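Local coordinates for insecticidal Delta-Endotoxin Cry8Ea1 (PDB 3EB7), which kills the underground larvae of the beetle Holotrichia parallela, probably by binding gut receptors and forming membrane pores as other three-domain Cry toxins do, at residues G248-G251 / W256-S259; T287-S290 / N296-K299; S290-S295 / F352-K357; Y418-R423 / V427-W432. All blocks are in the same frame, centred on the assembly; numbering follows the deposited sequence.

All four contacts lie in the middle, beta-rich domain of the toxin, on the same side of the chain's centre. Contact 1 comes first, inside the loop that joins strand 241-243 to helix 263-270. Contacts 2 and 3 both use strand 278-292 and share Ser290; their centres are 10 Å apart, and contact 3 reaches across to the turn between strands 340-352 and 357-369. Contact 4 is last, on the hairpin 414-422/427-434, whose Val427 and Ile422 touch Trp256 of contact 1. In space they range from this buried hairpin to the exposed tips of contact 3, centres about 25 Å apart; such tips probably meet receptors, as in related Cry toxins, while contacts 1 and 4 belong to the domain's buried part.

Contact 1 of 4, residues G248-G251 / W256-S259; sequences GAIG and WYDS
Trp256 packs its indole against the backbone of Gly248, and this is the tight end of the contact. CD1 of Trp256 lies 3.4 Å from C of Gly248; glycine, with no side chain, lets the indole lie directly on the backbone. One residue on, the peptide groups meet directly. The N-H of Trp256 gives a hydrogen bond of 3.0 Å to O of Ala249, arriving nearly end-on to the carbonyl (C=O...N angle 173°), and the same oxygen lies at the indole's edge. Ile250 reaches over with its longer branch, CG1 standing beside the backbone N (chi1 -81°), and this puts CD1 between two aromatic residues. That methyl is 3.4 Å from CE2 of Tyr257 and 3.9 Å from NE1 of Trp256; the isoleucine runs alongside the indole but crosses the tyrosine at about a right angle. Tyr257 also lays its own CB over the centre of one indole face, so the two neighbouring residues pack on each other.

Toward Gly251 and Asp258 the contact loosens. Here a water replaces direct touch, donating to O of Gly251 and to OD1 of Asp258, each 3.2 Å away, as fits an exposed carboxylate. OD2 of the same aspartate accepts from Ser255 N, tying the bend together. The whole is a turn-like loop of the middle domain, with Trp256 resting on Leu266 and Phe270 of helix 263-270 and on Val202 of helix 198-220, while Tyr257 lies against Ala198 and Lys199 at the start of that second helix.

Contact 2 of 4, residues T287-S290 / N296-K299; sequences TGRS and NYLK. With SO4 (sulfate ion), chain E.
A beta hairpin, strands 278-292 and 296-310, holds this contact near its turn, where Ser290 and Leu298 form a hydrogen-bonded pair. Ser290 N donates to Leu298 O and Leu298 N to Ser290 O, both at 2.8 Å and nearly straight. Next along, Arg289 faces Lys299 as a non-hydrogen-bonded pair, and Lys299 CA makes a CA-H...O contact with Gly288 O, 3.2 Å away.

Within the antiparallel four-stranded sheet to which the hairpin belongs, these two long basic side chains share one face, while the small Ser290 and the apolar Leu298 turn to the other and pack on Leu351 of strand 340-352. Arg289 is stretched out, CG anti to N (chi1 -172°), which carries its guanidinium diagonally over Tyr297. The two planes are 26° apart; NH2 of Arg289 comes within 3.4 Å of CD1 of Tyr297, an off-centre cation-pi stack. A sulfate, probably from the crystallisation liquor, sits by both cations: Lys299 NZ makes a weak hydrogen bond of 3.2 Å to its O3, and Arg289 NE lies 3.2 Å from its O4. At the base of the lysine, Thr287 CG2 lies 3.9 Å from Lys299 CB; the threonine hydroxyl bonds to Tyr381.

Contact 3 of 4, residues S290-S295 / F352-K357; sequences SSFSAS and FAYTSK
Ala353 N donates to Ser356 O, 3.0 Å away, within the turn 352-357, closing the loop on which the ring of Phe292 rests. That turn links strands 340-352 and 357-369, one hairpin of the middle domain, while Phe292 stands at the tip of another, 278-292/296-310. The contact therefore brings together the outer ends of hairpins from two different antiparallel sheets. Loops at the tips of this domain probably take part in receptor binding, as in other Cry toxins.

Phe292 carries nearly all of it. With CG anti to the backbone N (chi1 173°), the ring is thrown out from its strand toward the turn. Ala353 CA sits over the centre of one ring face, 3.7 Å from the centroid and only 9° off the normal, a CH-pi contact; the small alanine lets the backbone come this near, its CB touching CD1 of Phe292. Phe352 O lies 3.2 Å from Phe292 CD2, oblique to the ring. Ser293 CB lies toward the rim of the face opposite Ala353. Tyr354 then receives the far edge of the phenylalanine in a T-shaped pair, planes 87° apart and centroids 4.6 Å from each other. A flat ring suits the position because its face can accept the edge of Phe292. Over the tyrosine's ring centre stands Phe292 CZ, while the adjacent CE1 of Phe292 is 3.5 Å from Tyr354 CD1.

Contact 4 of 4, residues Y418-R423 / V427-W432; sequences YVTFIR and VPVFSW
Strands 418-422 and 427-432 run antiparallel, their axes 4.5 Å apart at closest and 156° between directions, with three hydrogen-bonded pairs: Tyr418 with Ser431, Thr420 with Val429 and Ile422 with Val427. Five of the six bonds between them are sound, such as Ser431 N to Tyr418 O at 2.9 Å; the one from Tyr418 N to Ser431 O, 3.3 Å, is weak. Several donors stand well out of the carbonyl plane, Val429 N by 40° at Thr420 O.

Pro428 is placed where its lack of an N-H costs nothing across this pair, opposite Phe421 in a non-hydrogen-bonded position. Phe421 extends with CG anti to its N (chi1 -173°), and this lays CD1 beside the proline, 3.6 Å from Pro428 N, with Pro428 CB at the ring's edge; Trp301 stacks on the same phenylalanine. Val419 shares that face, its CG1 meeting the edge of Phe430 at CE2, 3.7 Å, as the two side chains lie alongside each other. On the other face Ile422 and Val427 run side by side, CG1 to CB 4.1 Å, and the isoleucine continues onto Leu266 and Phe270 of helix 263-270. Of the polar groups here, Thr420 OG1, 3.5 Å from Val429 CB, bonds to Phe270 O, and Ser431 OG bonds to Glu241. The hairpin, with strand 241-243 on the far side of 427-434, forms a three-stranded antiparallel sheet, one of the three sheets of the beta-prism middle domain of three-domain Cry toxins.

Contact 1 of 4, residues G248-G251 / W256-S259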
loop_
_atom_site.group_PDB
_atom_site.type_symbol
_atom_site.label_atom_id
_atom_site.label_comp_id
_atom_site.label_asym_id
_atom_site.label_seq_id
_atom_site.Cartn_x
_atom_site.Cartn_y
_atom_site.Cartn_z
ATOM N N GLY A 248 -19.384 -4.411 12.759
ATOM C CA GLY A 248 -20.467 -4.132 13.696
ATOM C C GLY A 248 -21.573 -3.433 12.917
ATOM O O GLY A 248 -21.319 -2.733 11.937
ATOM N N ALA A 249 -22.808 -3.645 13.349
ATOM C CA ALA A 249 -23.946 -3.117 12.647
ATOM C C ALA A 249 -24.019 -1.593 12.831
ATOM O O ALA A 249 -23.701 -1.073 13.895
ATOM C CB ALA A 249 -25.230 -3.807 13.146
ATOM N N ILE A 250 -24.453 -0.891 11.782
ATOM C CA ILE A 250 -24.583 0.580 11.807
ATOM C C ILE A 250 -25.883 0.964 11.151
ATOM O O ILE A 250 -26.214 0.463 10.081
ATOM C CB ILE A 250 -23.390 1.282 11.127
ATOM C CG1 ILE A 250 -22.186 1.366 12.096
ATOM C CG2 ILE A 250 -23.742 2.711 10.664
ATOM C CD1 ILE A 250 -20.862 1.682 11.414
ATOM N N GLY A 251 -26.621 1.846 11.815
ATOM C CA GLY A 251 -27.833 2.392 11.268
ATOM C C GLY A 251 -28.644 3.177 12.283
ATOM O O GLY A 251 -28.244 3.362 13.442
ATOM N N TRP A 256 -23.168 -0.050 16.668
ATOM C CA TRP A 256 -22.311 -0.696 17.663
ATOM C C TRP A 256 -21.563 0.351 18.506
ATOM O O TRP A 256 -21.343 0.156 19.708
ATOM C CB TRP A 256 -21.350 -1.711 16.992
ATOM C CG TRP A 256 -20.296 -1.089 16.113
ATOM C CD1 TRP A 256 -20.360 -0.881 14.764
ATOM C CD2 TRP A 256 -19.018 -0.585 16.539
ATOM N NE1 TRP A 256 -19.190 -0.316 14.312
ATOM C CE2 TRP A 256 -18.352 -0.112 15.381
ATOM C CE3 TRP A 256 -18.368 -0.507 17.787
ATOM C CZ2 TRP A 256 -17.084 0.459 15.431
ATOM C CZ3 TRP A 256 -17.118 0.051 17.851
ATOM C CH2 TRP A 256 -16.465 0.507 16.671
ATOM N N TYR A 257 -21.237 1.476 17.878
ATOM C CA TYR A 257 -20.425 2.543 18.474
ATOM C C TYR A 257 -21.205 3.552 19.287
ATOM O O TYR A 257 -20.663 4.552 19.743
ATOM C CB TYR A 257 -19.617 3.252 17.384
ATOM C CG TYR A 257 -20.398 3.827 16.208
ATOM C CD1 TYR A 257 -21.459 4.722 16.402
ATOM C CD2 TYR A 257 -20.012 3.551 14.908
ATOM C CE1 TYR A 257 -22.141 5.281 15.335
ATOM C CE2 TYR A 257 -20.689 4.089 13.827
ATOM C CZ TYR A 257 -21.752 4.940 14.049
ATOM O OH TYR A 257 -22.414 5.479 12.995
ATOM N N ASP A 258 -22.491 3.283 19.459
ATOM C CA ASP A 258 -23.362 4.098 20.320
ATOM C C ASP A 258 -22.917 3.966 21.760
ATOM O O ASP A 258 -23.070 4.892 22.547
ATOM C CB ASP A 258 -24.809 3.588 20.253
ATOM C CG ASP A 258 -25.564 4.078 19.022
ATOM O OD1 ASP A 258 -25.054 4.977 18.289
ATOM O OD2 ASP A 258 -26.690 3.534 18.813
ATOM N N SER A 259 -22.439 2.781 22.131
ATOM C CA SER A 259 -21.933 2.602 23.489
ATOM C C SER A 259 -20.681 1.737 23.463
ATOM O O SER A 259 -20.743 0.528 23.548
ATOM C CB SER A 259 -23.027 2.062 24.401
ATOM O OG SER A 259 -22.609 2.077 25.752
HETATM O O HOH W 1 -26.713 5.210 15.610
#

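Contact 2 of 4, residues T287-S290 / N296-K299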
loop_
_atom_site.group_PDB
_atom_site.type_symbol
_atom_site.label_atom_id
_atom_site.label_comp_id
_atom_site.label_asym_id
_atom_site.label_seq_id
_atom_site.Cartn_x
_atom_site.Cartn_y
_atom_site.Cartn_z
ATOM N N THR A 287 -17.562 -19.014 20.190
ATOM C CA THR A 287 -18.941 -18.572 20.023
ATOM C C THR A 287 -19.730 -18.574 21.346
ATOM O O THR A 287 -19.599 -19.469 22.167
ATOM C CB THR A 287 -19.634 -19.467 18.981
ATOM O OG1 THR A 287 -18.876 -19.405 17.760
ATOM C CG2 THR A 287 -21.064 -19.031 18.738
ATOM N N GLY A 288 -20.524 -17.523 21.536
ATOM C CA GLY A 288 -21.486 -17.435 22.610
ATOM C C GLY A 288 -22.890 -17.334 22.042
ATOM O O GLY A 288 -23.095 -17.036 20.882
ATOM N N ARG A 289 -23.858 -17.619 22.897
ATOM C CA ARG A 289 -25.259 -17.556 22.569
ATOM C C ARG A 289 -25.900 -16.465 23.439
ATOM O O ARG A 289 -25.809 -16.517 24.670
ATOM C CB ARG A 289 -25.928 -18.919 22.808
ATOM C CG ARG A 289 -27.364 -18.977 22.308
ATOM C CD ARG A 289 -27.931 -20.418 22.388
ATOM N NE ARG A 289 -29.211 -20.598 21.696
ATOM C CZ ARG A 289 -30.390 -20.187 22.165
ATOM N NH1 ARG A 289 -30.476 -19.564 23.328
ATOM N NH2 ARG A 289 -31.493 -20.410 21.486
ATOM N N SER A 290 -26.507 -15.470 22.796
ATOM C CA SER A 290 -27.383 -14.505 23.460
ATOM C C SER A 290 -28.790 -14.791 22.984
ATOM O O SER A 290 -29.021 -15.019 21.804
ATOM C CB SER A 290 -27.016 -13.094 23.050
ATOM O OG SER A 290 -25.655 -12.851 23.314
ATOM N N ASN A 296 -35.802 -16.162 19.191
ATOM C CA ASN A 296 -34.832 -15.203 18.734
ATOM C C ASN A 296 -33.520 -15.422 19.457
ATOM O O ASN A 296 -33.443 -15.356 20.692
ATOM C CB ASN A 296 -35.350 -13.785 18.949
ATOM C CG ASN A 296 -36.195 -13.320 17.816
ATOM O OD1 ASN A 296 -36.911 -14.099 17.204
ATOM N ND2 ASN A 296 -36.100 -12.047 17.499
ATOM N N TYR A 297 -32.473 -15.657 18.690
ATOM C CA TYR A 297 -31.168 -15.827 19.318
ATOM C C TYR A 297 -30.053 -15.495 18.372
ATOM O O TYR A 297 -30.164 -15.706 17.161
ATOM C CB TYR A 297 -30.972 -17.260 19.846
ATOM C CG TYR A 297 -31.117 -18.331 18.786
ATOM C CD1 TYR A 297 -32.339 -18.944 18.567
ATOM C CD2 TYR A 297 -30.038 -18.703 17.990
ATOM C CE1 TYR A 297 -32.482 -19.949 17.593
ATOM C CE2 TYR A 297 -30.170 -19.707 16.996
ATOM C CZ TYR A 297 -31.397 -20.317 16.810
ATOM O OH TYR A 297 -31.543 -21.306 15.873
ATOM N N LEU A 298 -28.976 -14.993 18.976
ATOM C CA LEU A 298 -27.746 -14.661 18.283
ATOM C C LEU A 298 -26.586 -15.532 18.798
ATOM O O LEU A 298 -26.197 -15.451 19.983
ATOM C CB LEU A 298 -27.440 -13.151 18.435
ATOM C CG LEU A 298 -26.183 -12.501 17.831
ATOM C CD1 LEU A 298 -26.142 -12.615 16.287
ATOM C CD2 LEU A 298 -26.019 -11.012 18.327
ATOM N N LYS A 299 -26.048 -16.355 17.910
ATOM C CA LYS A 299 -24.782 -17.022 18.210
ATOM C C LYS A 299 -23.669 -16.260 17.505
ATOM O O LYS A 299 -23.652 -16.145 16.269
ATOM C CB LYS A 299 -24.785 -18.458 17.755
ATOM C CG LYS A 299 -25.588 -19.377 18.568
ATOM C CD LYS A 299 -25.704 -20.668 17.767
ATOM C CE LYS A 299 -25.995 -21.824 18.637
ATOM N NZ LYS A 299 -26.590 -22.885 17.760
HETATM S S SO4 E . -28.778 -24.547 20.042
HETATM O O1 SO4 E . -29.848 -25.152 20.829
HETATM O O2 SO4 E . -27.804 -25.575 19.674
HETATM O O3 SO4 E . -29.421 -23.956 18.859
HETATM O O4 SO4 E . -28.067 -23.498 20.780
#

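Contact 3 of 4, residues S290-S295 / F352-K357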
loop_
_atom_site.group_PDB
_atom_site.type_symbol
_atom_site.label_atom_id
_atom_site.label_comp_id
_atom_site.label_asym_id
_atom_site.label_seq_id
_atom_site.Cartn_x
_atom_site.Cartn_y
_atom_site.Cartn_z
ATOM N N SER A 290 -26.507 -15.470 22.796
ATOM C CA SER A 290 -27.383 -14.505 23.460
ATOM C C SER A 290 -28.790 -14.791 22.984
ATOM O O SER A 290 -29.021 -15.019 21.804
ATOM C CB SER A 290 -27.016 -13.094 23.050
ATOM O OG SER A 290 -25.655 -12.851 23.314
ATOM N N SER A 291 -29.736 -14.808 23.900
ATOM C CA SER A 291 -31.090 -15.135 23.502
ATOM C C SER A 291 -32.097 -14.178 24.064
ATOM O O SER A 291 -31.959 -13.602 25.155
ATOM C CB SER A 291 -31.484 -16.572 23.853
ATOM O OG SER A 291 -31.822 -16.676 25.221
ATOM N N PHE A 292 -33.151 -14.011 23.314
ATOM C CA PHE A 292 -34.258 -13.196 23.700
ATOM C C PHE A 292 -35.527 -13.929 23.346
ATOM O O PHE A 292 -35.709 -14.289 22.229
ATOM C CB PHE A 292 -34.226 -11.854 22.962
ATOM C CG PHE A 292 -35.412 -11.065 23.195
ATOM C CD1 PHE A 292 -35.757 -10.720 24.465
ATOM C CD2 PHE A 292 -36.254 -10.764 22.178
ATOM C CE1 PHE A 292 -36.869 -10.042 24.703
ATOM C CE2 PHE A 292 -37.375 -10.078 22.416
ATOM C CZ PHE A 292 -37.682 -9.710 23.681
ATOM N N SER A 293 -36.426 -14.137 24.285
ATOM C CA SER A 293 -37.632 -14.851 23.943
ATOM C C SER A 293 -37.319 -16.207 23.336
ATOM O O SER A 293 -36.202 -16.621 23.277
ATOM C CB SER A 293 -38.452 -14.048 22.923
ATOM O OG SER A 293 -39.817 -14.173 23.146
ATOM N N ALA A 294 -38.332 -16.850 22.806
ATOM C CA ALA A 294 -38.292 -18.269 22.582
ATOM C C ALA A 294 -37.596 -18.628 21.289
ATOM O O ALA A 294 -36.951 -19.633 21.187
ATOM C CB ALA A 294 -39.679 -18.857 22.654
ATOM N N SER A 295 -37.720 -17.777 20.298
ATOM C CA SER A 295 -37.220 -18.117 18.951
ATOM C C SER A 295 -36.213 -17.127 18.389
ATOM O O SER A 295 -35.820 -17.220 17.243
ATOM C CB SER A 295 -38.410 -18.253 17.993
ATOM O OG SER A 295 -39.554 -17.511 18.470
ATOM N N PHE A 352 -32.352 -7.724 19.058
ATOM C CA PHE A 352 -33.203 -6.763 19.800
ATOM C C PHE A 352 -33.990 -7.422 20.941
ATOM O O PHE A 352 -34.804 -8.325 20.726
ATOM C CB PHE A 352 -34.147 -6.014 18.852
ATOM C CG PHE A 352 -33.440 -5.285 17.726
ATOM C CD1 PHE A 352 -33.354 -5.839 16.461
ATOM C CD2 PHE A 352 -32.873 -4.042 17.931
ATOM C CE1 PHE A 352 -32.761 -5.145 15.421
ATOM C CE2 PHE A 352 -32.254 -3.346 16.894
ATOM C CZ PHE A 352 -32.186 -3.895 15.647
ATOM N N ALA A 353 -33.703 -6.985 22.163
ATOM C CA ALA A 353 -34.348 -7.480 23.365
ATOM C C ALA A 353 -35.184 -6.313 23.950
ATOM O O ALA A 353 -35.078 -5.180 23.473
ATOM C CB ALA A 353 -33.293 -7.952 24.347
ATOM N N TYR A 354 -36.021 -6.586 24.944
ATOM C CA TYR A 354 -37.012 -5.590 25.419
ATOM C C TYR A 354 -36.394 -4.257 25.781
ATOM O O TYR A 354 -36.935 -3.201 25.410
ATOM C CB TYR A 354 -37.824 -6.114 26.599
ATOM C CG TYR A 354 -38.804 -7.202 26.237
ATOM C CD1 TYR A 354 -38.863 -8.391 26.984
ATOM C CD2 TYR A 354 -39.694 -7.053 25.137
ATOM C CE1 TYR A 354 -39.779 -9.424 26.660
ATOM C CE2 TYR A 354 -40.628 -8.085 24.789
ATOM C CZ TYR A 354 -40.658 -9.267 25.564
ATOM O OH TYR A 354 -41.570 -10.281 25.263
ATOM N N THR A 355 -35.230 -4.316 26.448
ATOM C CA THR A 355 -34.575 -3.127 27.002
ATOM C C THR A 355 -33.096 -2.931 26.568
ATOM O O THR A 355 -32.465 -1.928 26.924
ATOM C CB THR A 355 -34.653 -3.167 28.538
ATOM O OG1 THR A 355 -34.269 -4.481 28.991
ATOM C CG2 THR A 355 -36.099 -2.876 29.042
ATOM N N SER A 356 -32.541 -3.869 25.800
ATOM C CA SER A 356 -31.163 -3.731 25.314
ATOM C C SER A 356 -30.957 -4.293 23.900
ATOM O O SER A 356 -31.815 -4.991 23.353
ATOM C CB SER A 356 -30.170 -4.374 26.310
ATOM O OG SER A 356 -30.489 -5.736 26.565
ATOM N N LYS A 357 -29.815 -3.956 23.304
ATOM C CA LYS A 357 -29.391 -4.547 22.044
ATOM C C LYS A 357 -28.078 -5.278 22.260
ATOM O O LYS A 357 -27.251 -4.819 23.023
ATOM C CB LYS A 357 -29.194 -3.478 20.984
ATOM C CG LYS A 357 -30.396 -2.585 20.788
ATOM C CD LYS A 357 -30.204 -1.635 19.628
ATOM C CE LYS A 357 -30.965 -0.376 19.877
ATOM N NZ LYS A 357 -30.262 0.470 20.874
#

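Contact 4 of 4, residues Y418-R423 / V427-W432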
loop_
_atom_site.group_PDB
_atom_site.type_symbol
_atom_site.label_atom_id
_atom_site.label_comp_id
_atom_site.label_asym_id
_atom_site.label_seq_id
_atom_site.Cartn_x
_atom_site.Cartn_y
_atom_site.Cartn_z
ATOM N N TYR A 418 -4.835 -10.377 9.528
ATOM C CA TYR A 418 -5.006 -10.459 10.953
ATOM C C TYR A 418 -6.435 -10.061 11.345
ATOM O O TYR A 418 -7.175 -9.468 10.544
ATOM C CB TYR A 418 -3.967 -9.540 11.632
ATOM C CG TYR A 418 -3.464 -10.060 12.965
ATOM C CD1 TYR A 418 -2.498 -11.077 13.025
ATOM C CD2 TYR A 418 -3.955 -9.533 14.166
ATOM C CE1 TYR A 418 -2.052 -11.560 14.279
ATOM C CE2 TYR A 418 -3.509 -10.000 15.414
ATOM C CZ TYR A 418 -2.575 -11.005 15.454
ATOM O OH TYR A 418 -2.158 -11.464 16.674
ATOM N N VAL A 419 -6.807 -10.403 12.582
ATOM C CA VAL A 419 -8.063 -10.028 13.220
ATOM C C VAL A 419 -7.814 -9.547 14.660
ATOM O O VAL A 419 -7.237 -10.276 15.490
ATOM C CB VAL A 419 -9.050 -11.229 13.281
ATOM C CG1 VAL A 419 -10.453 -10.755 13.625
ATOM C CG2 VAL A 419 -9.096 -12.016 11.939
ATOM N N THR A 420 -8.257 -8.316 14.953
ATOM C CA THR A 420 -8.305 -7.776 16.316
ATOM C C THR A 420 -9.765 -7.657 16.755
ATOM O O THR A 420 -10.676 -7.861 15.955
ATOM C CB THR A 420 -7.614 -6.424 16.412
ATOM O OG1 THR A 420 -8.268 -5.500 15.519
ATOM C CG2 THR A 420 -6.143 -6.589 16.008
ATOM N N PHE A 421 -10.004 -7.327 18.017
ATOM C CA PHE A 421 -11.338 -7.506 18.559
ATOM C C PHE A 421 -11.508 -6.650 19.804
ATOM O O PHE A 421 -10.530 -6.403 20.515
ATOM C CB PHE A 421 -11.519 -9.016 18.846
ATOM C CG PHE A 421 -12.905 -9.437 19.273
ATOM C CD1 PHE A 421 -13.900 -9.683 18.341
ATOM C CD2 PHE A 421 -13.180 -9.690 20.609
ATOM C CE1 PHE A 421 -15.197 -10.085 18.748
ATOM C CE2 PHE A 421 -14.459 -10.106 21.020
ATOM C CZ PHE A 421 -15.465 -10.304 20.093
ATOM N N ILE A 422 -12.730 -6.154 20.033
ATOM C CA ILE A 422 -13.148 -5.645 21.340
ATOM C C ILE A 422 -14.417 -6.388 21.746
ATOM O O ILE A 422 -15.117 -6.924 20.888
ATOM C CB ILE A 422 -13.439 -4.095 21.339
ATOM C CG1 ILE A 422 -14.604 -3.760 20.396
ATOM C CG2 ILE A 422 -12.206 -3.315 20.964
ATOM C CD1 ILE A 422 -15.008 -2.286 20.340
ATOM N N ARG A 423 -14.713 -6.375 23.045
ATOM C CA ARG A 423 -15.915 -6.958 23.657
ATOM C C ARG A 423 -16.901 -5.860 24.033
ATOM O O ARG A 423 -16.489 -4.732 24.277
ATOM C CB ARG A 423 -15.545 -7.687 24.956
ATOM C CG ARG A 423 -15.336 -9.210 24.829
ATOM C CD ARG A 423 -16.641 -9.885 24.520
ATOM N NE ARG A 423 -16.919 -10.966 25.436
ATOM C CZ ARG A 423 -18.093 -11.581 25.570
ATOM N NH1 ARG A 423 -19.169 -11.245 24.841
ATOM N NH2 ARG A 423 -18.167 -12.547 26.471
ATOM N N VAL A 427 -16.947 -6.760 18.593
ATOM C CA VAL A 427 -16.643 -6.271 17.269
ATOM C C VAL A 427 -15.194 -6.576 16.824
ATOM O O VAL A 427 -14.245 -6.042 17.394
ATOM C CB VAL A 427 -16.917 -4.727 17.123
ATOM C CG1 VAL A 427 -16.664 -4.286 15.712
ATOM C CG2 VAL A 427 -18.326 -4.354 17.519
ATOM N N PRO A 428 -15.039 -7.436 15.799
ATOM C CA PRO A 428 -13.738 -7.676 15.148
ATOM C C PRO A 428 -13.350 -6.643 14.084
ATOM O O PRO A 428 -14.213 -5.971 13.498
ATOM C CB PRO A 428 -13.899 -9.074 14.517
ATOM C CG PRO A 428 -15.419 -9.332 14.406
ATOM C CD PRO A 428 -16.137 -8.265 15.226
ATOM N N VAL A 429 -12.045 -6.489 13.865
ATOM C CA VAL A 429 -11.540 -5.674 12.762
ATOM C C VAL A 429 -10.622 -6.594 11.961
ATOM O O VAL A 429 -9.851 -7.362 12.535
ATOM C CB VAL A 429 -10.792 -4.382 13.291
ATOM C CG1 VAL A 429 -9.997 -3.688 12.218
ATOM C CG2 VAL A 429 -11.785 -3.401 13.877
ATOM N N PHE A 430 -10.740 -6.556 10.639
ATOM C CA PHE A 430 -9.844 -7.328 9.759
ATOM C C PHE A 430 -8.746 -6.409 9.228
ATOM O O PHE A 430 -9.019 -5.274 8.840
ATOM C CB PHE A 430 -10.630 -7.934 8.593
ATOM C CG PHE A 430 -11.602 -9.057 8.965
ATOM C CD1 PHE A 430 -12.473 -9.578 7.994
ATOM C CD2 PHE A 430 -11.663 -9.601 10.243
ATOM C CE1 PHE A 430 -13.379 -10.637 8.308
ATOM C CE2 PHE A 430 -12.580 -10.664 10.560
ATOM C CZ PHE A 430 -13.402 -11.178 9.616
ATOM N N SER A 431 -7.507 -6.880 9.255
ATOM C CA SER A 431 -6.394 -6.215 8.566
ATOM C C SER A 431 -5.911 -7.028 7.375
ATOM O O SER A 431 -6.072 -8.239 7.315
ATOM C CB SER A 431 -5.217 -5.909 9.520
ATOM O OG SER A 431 -4.496 -7.086 9.827
ATOM N N TRP A 432 -5.310 -6.339 6.426
ATOM C CA TRP A 432 -5.011 -6.920 5.130
ATOM C C TRP A 432 -3.673 -6.455 4.609
ATOM O O TRP A 432 -3.314 -5.306 4.826
ATOM C CB TRP A 432 -6.094 -6.493 4.119
ATOM C CG TRP A 432 -7.481 -6.792 4.558
ATOM C CD1 TRP A 432 -8.217 -6.135 5.523
ATOM C CD2 TRP A 432 -8.330 -7.795 4.024
ATOM N NE1 TRP A 432 -9.462 -6.703 5.617
ATOM C CE2 TRP A 432 -9.546 -7.721 4.704
ATOM C CE3 TRP A 432 -8.173 -8.759 3.030
ATOM C CZ2 TRP A 432 -10.609 -8.589 4.425
ATOM C CZ3 TRP A 432 -9.223 -9.609 2.749
ATOM C CH2 TRP A 432 -10.419 -9.523 3.444
#